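PDB 3L12: putative Glycerophosphoryl diester phosphodiesterase, which is a putative member of the glycerophosphoryl diester phosphodiesterase family, a TIM-barrel protein that binds a magnesium ion. Local coordinates for residues Val20-Asn33 against Phe38-Asp52. Residues are numbered along the deposited sequence; the frame is centred on the assembly and turned at random.
Sequences VIGHRGARGVMPEN and FAFTLAAGVRALEFD. With MG (magnesium ion), chain C.
I21 lies along A48 and E50 on one face of two parallel strands: its CG2, anti to the backbone N, reaches E50 CB at 3.8 Å, while CG1 turns to the A48 methyl. One residue on, G22 carries the two straight bonds of the parallel pairing, its N bonding to A48 O (3.0 Å) and its O accepting from E50 N; G25 N reaches the same oxygen from the opposite face, closing a type II turn. H23 runs beside E50, ring and carboxylate planes 26° apart, CD2 lying 3.2 Å from E50 OE1, while its ND1 is hydrogen-bonded to D296. This is the first beta-alpha-beta unit of a TIM barrel, strands 19-23 and 48-55 joined through helix 35-43, with the metal at the C-terminal side of the barrel. There E50 OE2 and D52 OD1 bind the magnesium ion, as do two waters and E149. R24, extended from CG to NE, meets D52 OD2 by charge alone at 3.6 Å from NE; a metal-bound water links NE, E50 OE1 and D52 OD2, and E32 OE2 forms a salt bridge with R24 NH1. At the end of the turn, G25 N lies 3.4 Å from F38 CE1. A26 CB abuts the F40 ring edge, V29 CG1 covers a face, and F40 of the second subunit meets the same ring. N33 ND2 donates to the anti lone pair of D52 OD2 (3.1 Å), and its OD1, buried without a polar partner, sits at the F38 ring edge.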
loop_
_atom_site.group_PDB
_atom_site.type_symbol
_atom_site.label_atom_id
_atom_site.label_comp_id
_atom_site.label_asym_id
_atom_site.label_seq_id
_atom_site.Cartn_x
_atom_site.Cartn_y
_atom_site.Cartn_z
ATOM N N VAL A 20 7.602 -12.270 -8.212
ATOM C CA VAL A 20 6.414 -11.785 -7.461
ATOM C C VAL A 20 5.528 -11.032 -8.449
ATOM O O VAL A 20 5.929 -10.040 -9.037
ATOM C CB VAL A 20 6.755 -10.937 -6.249
ATOM C CG1 VAL A 20 5.472 -10.444 -5.518
ATOM C CG2 VAL A 20 7.637 -11.752 -5.235
ATOM N N ILE A 21 4.325 -11.574 -8.658
ATOM C CA ILE A 21 3.358 -10.991 -9.576
ATOM C C ILE A 21 2.206 -10.422 -8.749
ATOM O O ILE A 21 1.565 -11.129 -8.000
ATOM C CB ILE A 21 2.886 -11.947 -10.646
ATOM C CG1 ILE A 21 4.057 -12.566 -11.450
ATOM C CG2 ILE A 21 1.890 -11.225 -11.646
ATOM C CD1 ILE A 21 4.563 -13.894 -10.904
ATOM N N GLY A 22 1.958 -9.119 -8.938
ATOM C CA GLY A 22 0.921 -8.394 -8.215
ATOM C C GLY A 22 -0.452 -8.690 -8.746
ATOM O O GLY A 22 -0.759 -8.319 -9.893
ATOM N N HIS A 23 -1.269 -9.422 -7.979
ATOM C CA HIS A 23 -2.607 -9.837 -8.451
ATOM C C HIS A 23 -3.568 -8.630 -8.521
ATOM O O HIS A 23 -3.897 -8.005 -7.486
ATOM C CB HIS A 23 -3.166 -10.913 -7.540
ATOM C CG HIS A 23 -4.374 -11.580 -8.095
ATOM N ND1 HIS A 23 -5.549 -11.688 -7.371
ATOM C CD2 HIS A 23 -4.608 -12.147 -9.297
ATOM C CE1 HIS A 23 -6.440 -12.357 -8.110
ATOM N NE2 HIS A 23 -5.893 -12.619 -9.285
ATOM N N ARG A 24 -3.999 -8.286 -9.750
ATOM C CA ARG A 24 -4.833 -7.100 -10.035
ATOM C C ARG A 24 -4.161 -5.845 -9.495
ATOM O O ARG A 24 -4.790 -4.917 -9.161
ATOM C CB ARG A 24 -6.257 -7.262 -9.464
ATOM C CG ARG A 24 -6.842 -8.600 -9.841
ATOM C CD ARG A 24 -8.244 -8.799 -9.335
ATOM N NE ARG A 24 -8.628 -10.152 -9.678
ATOM C CZ ARG A 24 -9.751 -10.769 -9.277
ATOM N NH1 ARG A 24 -10.669 -10.152 -8.516
ATOM N NH2 ARG A 24 -9.931 -12.049 -9.609
ATOM N N GLY A 25 -2.831 -5.853 -9.472
ATOM C CA GLY A 25 -2.082 -4.815 -8.801
ATOM C C GLY A 25 -1.713 -5.354 -7.431
ATOM O O GLY A 25 -0.787 -6.174 -7.278
ATOM N N ALA A 26 -2.424 -4.922 -6.386
ATOM C CA ALA A 26 -2.192 -5.381 -5.008
ATOM C C ALA A 26 -3.544 -5.321 -4.303
ATOM O O ALA A 26 -3.784 -4.447 -3.501
ATOM C CB ALA A 26 -1.220 -4.532 -4.293
ATOM N N ARG A 27 -4.428 -6.241 -4.667
ATOM C CA ARG A 27 -5.783 -6.248 -4.158
ATOM C C ARG A 27 -5.873 -6.252 -2.629
ATOM O O ARG A 27 -6.827 -5.758 -2.046
ATOM C CB ARG A 27 -6.527 -7.443 -4.763
ATOM C CG ARG A 27 -7.937 -7.717 -4.200
ATOM C CD ARG A 27 -8.720 -8.753 -4.983
ATOM N NE ARG A 27 -8.074 -10.079 -4.984
ATOM C CZ ARG A 27 -8.652 -11.216 -5.259
ATOM N NH1 ARG A 27 -9.947 -11.288 -5.584
ATOM N NH2 ARG A 27 -7.959 -12.343 -5.153
ATOM N N GLY A 28 -4.921 -6.847 -1.922
ATOM C CA GLY A 28 -4.953 -6.731 -0.453
ATOM C C GLY A 28 -4.698 -5.358 0.139
ATOM O O GLY A 28 -5.019 -5.144 1.302
ATOM N N VAL A 29 -4.125 -4.417 -0.638
ATOM C CA VAL A 29 -3.706 -3.097 -0.211
ATOM C C VAL A 29 -4.515 -1.909 -0.842
ATOM O O VAL A 29 -4.828 -0.943 -0.184
ATOM C CB VAL A 29 -2.171 -2.873 -0.479
ATOM C CG1 VAL A 29 -1.701 -1.539 0.167
ATOM C CG2 VAL A 29 -1.360 -4.131 0.018
HETATM N N MSE A 30 -4.810 -2.024 -2.131
HETATM C CA MSE A 30 -5.459 -1.046 -2.912
HETATM C C MSE A 30 -6.572 -1.653 -3.745
HETATM O O MSE A 30 -6.530 -2.796 -4.055
HETATM C CB MSE A 30 -4.465 -0.399 -3.887
HETATM C CG MSE A 30 -3.494 0.490 -3.133
HETATM SE SE MSE A 30 -4.111 2.143 -2.401
HETATM C CE MSE A 30 -4.055 3.187 -4.045
ATOM N N PRO A 31 -7.620 -0.864 -4.039
ATOM C CA PRO A 31 -8.699 -1.362 -4.914
ATOM C C PRO A 31 -8.131 -2.045 -6.139
ATOM O O PRO A 31 -7.259 -1.490 -6.844
ATOM C CB PRO A 31 -9.498 -0.087 -5.270
ATOM C CG PRO A 31 -8.700 0.982 -4.812
ATOM C CD PRO A 31 -7.844 0.543 -3.666
ATOM N N GLU A 32 -8.685 -3.184 -6.431
ATOM C CA GLU A 32 -8.148 -4.005 -7.493
ATOM C C GLU A 32 -8.342 -3.420 -8.873
ATOM O O GLU A 32 -9.284 -2.706 -9.130
ATOM C CB GLU A 32 -8.824 -5.360 -7.441
ATOM C CG GLU A 32 -10.337 -5.340 -7.843
ATOM C CD GLU A 32 -11.001 -6.649 -7.576
ATOM O OE1 GLU A 32 -11.236 -6.928 -6.365
ATOM O OE2 GLU A 32 -11.268 -7.377 -8.536
ATOM N N ASN A 33 -7.451 -3.771 -9.790
ATOM C CA ASN A 33 -7.580 -3.363 -11.183
ATOM C C ASN A 33 -7.798 -1.844 -11.387
ATOM O O ASN A 33 -8.535 -1.379 -12.321
ATOM C CB ASN A 33 -8.631 -4.230 -11.874
ATOM C CG ASN A 33 -8.118 -5.596 -12.227
ATOM O OD1 ASN A 33 -6.940 -5.748 -12.570
ATOM N ND2 ASN A 33 -9.014 -6.605 -12.238
ATOM N N PHE A 38 -2.203 -0.007 -9.383
ATOM C CA PHE A 38 -1.045 -0.427 -10.176
ATOM C C PHE A 38 0.168 0.427 -9.876
ATOM O O PHE A 38 1.259 -0.100 -9.738
ATOM C CB PHE A 38 -1.348 -0.487 -11.689
ATOM C CG PHE A 38 -2.349 -1.535 -12.077
ATOM C CD1 PHE A 38 -2.106 -2.882 -11.818
ATOM C CD2 PHE A 38 -3.570 -1.198 -12.671
ATOM C CE1 PHE A 38 -3.032 -3.863 -12.188
ATOM C CE2 PHE A 38 -4.495 -2.175 -13.004
ATOM C CZ PHE A 38 -4.216 -3.508 -12.784
ATOM N N ALA A 39 -0.034 1.728 -9.716
ATOM C CA ALA A 39 1.068 2.602 -9.380
ATOM C C ALA A 39 1.628 2.277 -8.023
ATOM O O ALA A 39 2.851 2.307 -7.820
ATOM C CB ALA A 39 0.627 4.057 -9.417
ATOM N N PHE A 40 0.751 1.994 -7.054
ATOM C CA PHE A 40 1.215 1.594 -5.743
ATOM C C PHE A 40 2.107 0.313 -5.862
ATOM O O PHE A 40 3.212 0.229 -5.285
ATOM C CB PHE A 40 0.058 1.247 -4.792
ATOM C CG PHE A 40 0.515 0.330 -3.666
ATOM C CD1 PHE A 40 1.370 0.848 -2.699
ATOM C CD2 PHE A 40 0.217 -1.044 -3.644
ATOM C CE1 PHE A 40 1.878 0.045 -1.681
ATOM C CE2 PHE A 40 0.738 -1.831 -2.640
ATOM C CZ PHE A 40 1.565 -1.280 -1.663
ATOM N N THR A 41 1.622 -0.656 -6.629
ATOM C CA THR A 41 2.296 -1.955 -6.788
ATOM C C THR A 41 3.680 -1.754 -7.308
ATOM O O THR A 41 4.668 -2.358 -6.782
ATOM C CB THR A 41 1.456 -2.902 -7.673
ATOM O OG1 THR A 41 0.180 -3.087 -7.027
ATOM C CG2 THR A 41 2.091 -4.287 -7.816
ATOM N N LEU A 42 3.814 -0.887 -8.307
ATOM C CA LEU A 42 5.133 -0.598 -8.853
ATOM C C LEU A 42 6.046 0.180 -7.885
ATOM O O LEU A 42 7.279 -0.039 -7.846
ATOM C CB LEU A 42 5.027 0.131 -10.178
ATOM C CG LEU A 42 4.249 -0.650 -11.228
ATOM C CD1 LEU A 42 4.069 0.246 -12.447
ATOM C CD2 LEU A 42 4.978 -1.911 -11.648
ATOM N N ALA A 43 5.460 1.048 -7.090
ATOM C CA ALA A 43 6.189 1.774 -6.060
ATOM C C ALA A 43 6.614 0.868 -4.909
ATOM O O ALA A 43 7.570 1.155 -4.190
ATOM C CB ALA A 43 5.365 2.973 -5.519
ATOM N N ALA A 44 5.969 -0.258 -4.760
ATOM C CA ALA A 44 6.344 -1.197 -3.741
ATOM C C ALA A 44 7.429 -2.167 -4.271
ATOM O O ALA A 44 7.678 -3.158 -3.639
ATOM C CB ALA A 44 5.103 -1.961 -3.256
ATOM N N GLY A 45 7.988 -1.911 -5.450
ATOM C CA GLY A 45 9.077 -2.703 -6.066
ATOM C C GLY A 45 8.690 -3.960 -6.832
ATOM O O GLY A 45 9.562 -4.789 -7.185
ATOM N N VAL A 46 7.403 -4.142 -7.084
ATOM C CA VAL A 46 6.919 -5.263 -7.792
ATOM C C VAL A 46 7.224 -4.999 -9.270
ATOM O O VAL A 46 6.960 -3.932 -9.781
ATOM C CB VAL A 46 5.428 -5.462 -7.505
ATOM C CG1 VAL A 46 4.809 -6.511 -8.417
ATOM C CG2 VAL A 46 5.203 -5.826 -6.001
ATOM N N ARG A 47 7.746 -6.024 -9.943
ATOM C CA ARG A 47 8.187 -5.913 -11.321
ATOM C C ARG A 47 7.280 -6.623 -12.348
ATOM O O ARG A 47 7.584 -6.643 -13.552
ATOM C CB ARG A 47 9.585 -6.491 -11.427
ATOM C CG ARG A 47 10.628 -5.832 -10.530
ATOM C CD ARG A 47 10.978 -4.450 -11.002
ATOM N NE ARG A 47 11.201 -4.455 -12.465
ATOM C CZ ARG A 47 10.517 -3.752 -13.396
ATOM N NH1 ARG A 47 9.604 -2.833 -13.079
ATOM N NH2 ARG A 47 10.803 -3.940 -14.690
ATOM N N ALA A 48 6.207 -7.216 -11.894
ATOM C CA ALA A 48 5.265 -7.909 -12.747
ATOM C C ALA A 48 3.860 -7.777 -12.196
ATOM O O ALA A 48 3.648 -7.825 -10.988
ATOM C CB ALA A 48 5.642 -9.339 -12.839
ATOM N N LEU A 49 2.904 -7.590 -13.095
ATOM C CA LEU A 49 1.534 -7.355 -12.746
ATOM C C LEU A 49 0.648 -8.317 -13.465
ATOM O O LEU A 49 0.883 -8.612 -14.633
ATOM C CB LEU A 49 1.096 -5.953 -13.228
ATOM C CG LEU A 49 1.850 -4.711 -12.750
ATOM C CD1 LEU A 49 1.317 -3.466 -13.389
ATOM C CD2 LEU A 49 1.766 -4.622 -11.201
ATOM N N GLU A 50 -0.399 -8.768 -12.796
ATOM C CA GLU A 50 -1.454 -9.486 -13.439
ATOM C C GLU A 50 -2.722 -8.638 -13.384
ATOM O O GLU A 50 -2.997 -7.958 -12.378
ATOM C CB GLU A 50 -1.679 -10.799 -12.770
ATOM C CG GLU A 50 -2.695 -11.733 -13.425
ATOM C CD GLU A 50 -4.158 -11.540 -13.037
ATOM O OE1 GLU A 50 -4.472 -10.716 -12.179
ATOM O OE2 GLU A 50 -5.051 -12.270 -13.586
ATOM N N PHE A 51 -3.497 -8.674 -14.446
ATOM C CA PHE A 51 -4.736 -7.948 -14.490
ATOM C C PHE A 51 -5.633 -8.599 -15.556
ATOM O O PHE A 51 -5.159 -9.430 -16.329
ATOM C CB PHE A 51 -4.468 -6.488 -14.790
ATOM C CG PHE A 51 -3.725 -6.283 -16.069
ATOM C CD1 PHE A 51 -2.356 -6.306 -16.088
ATOM C CD2 PHE A 51 -4.410 -6.082 -17.283
ATOM C CE1 PHE A 51 -1.650 -6.097 -17.279
ATOM C CE2 PHE A 51 -3.711 -5.885 -18.479
ATOM C CZ PHE A 51 -2.314 -5.881 -18.449
ATOM N N ASP A 52 -6.886 -8.163 -15.602
ATOM C CA ASP A 52 -7.907 -8.834 -16.412
ATOM C C ASP A 52 -8.463 -7.867 -17.411
ATOM O O ASP A 52 -8.610 -6.656 -17.067
ATOM C CB ASP A 52 -9.016 -9.340 -15.520
ATOM C CG ASP A 52 -8.475 -10.074 -14.309
ATOM O OD1 ASP A 52 -8.042 -11.262 -14.485
ATOM O OD2 ASP A 52 -8.487 -9.463 -13.202
HETATM MG MG MG C . -7.100 -12.616 -13.231
HETATM O O HOH W 1 8.122 -8.519 -8.563
HETATM O O HOH W 2 -7.051 -11.124 -11.785
HETATM O O HOH W 3 -9.000 -13.234 -12.481
#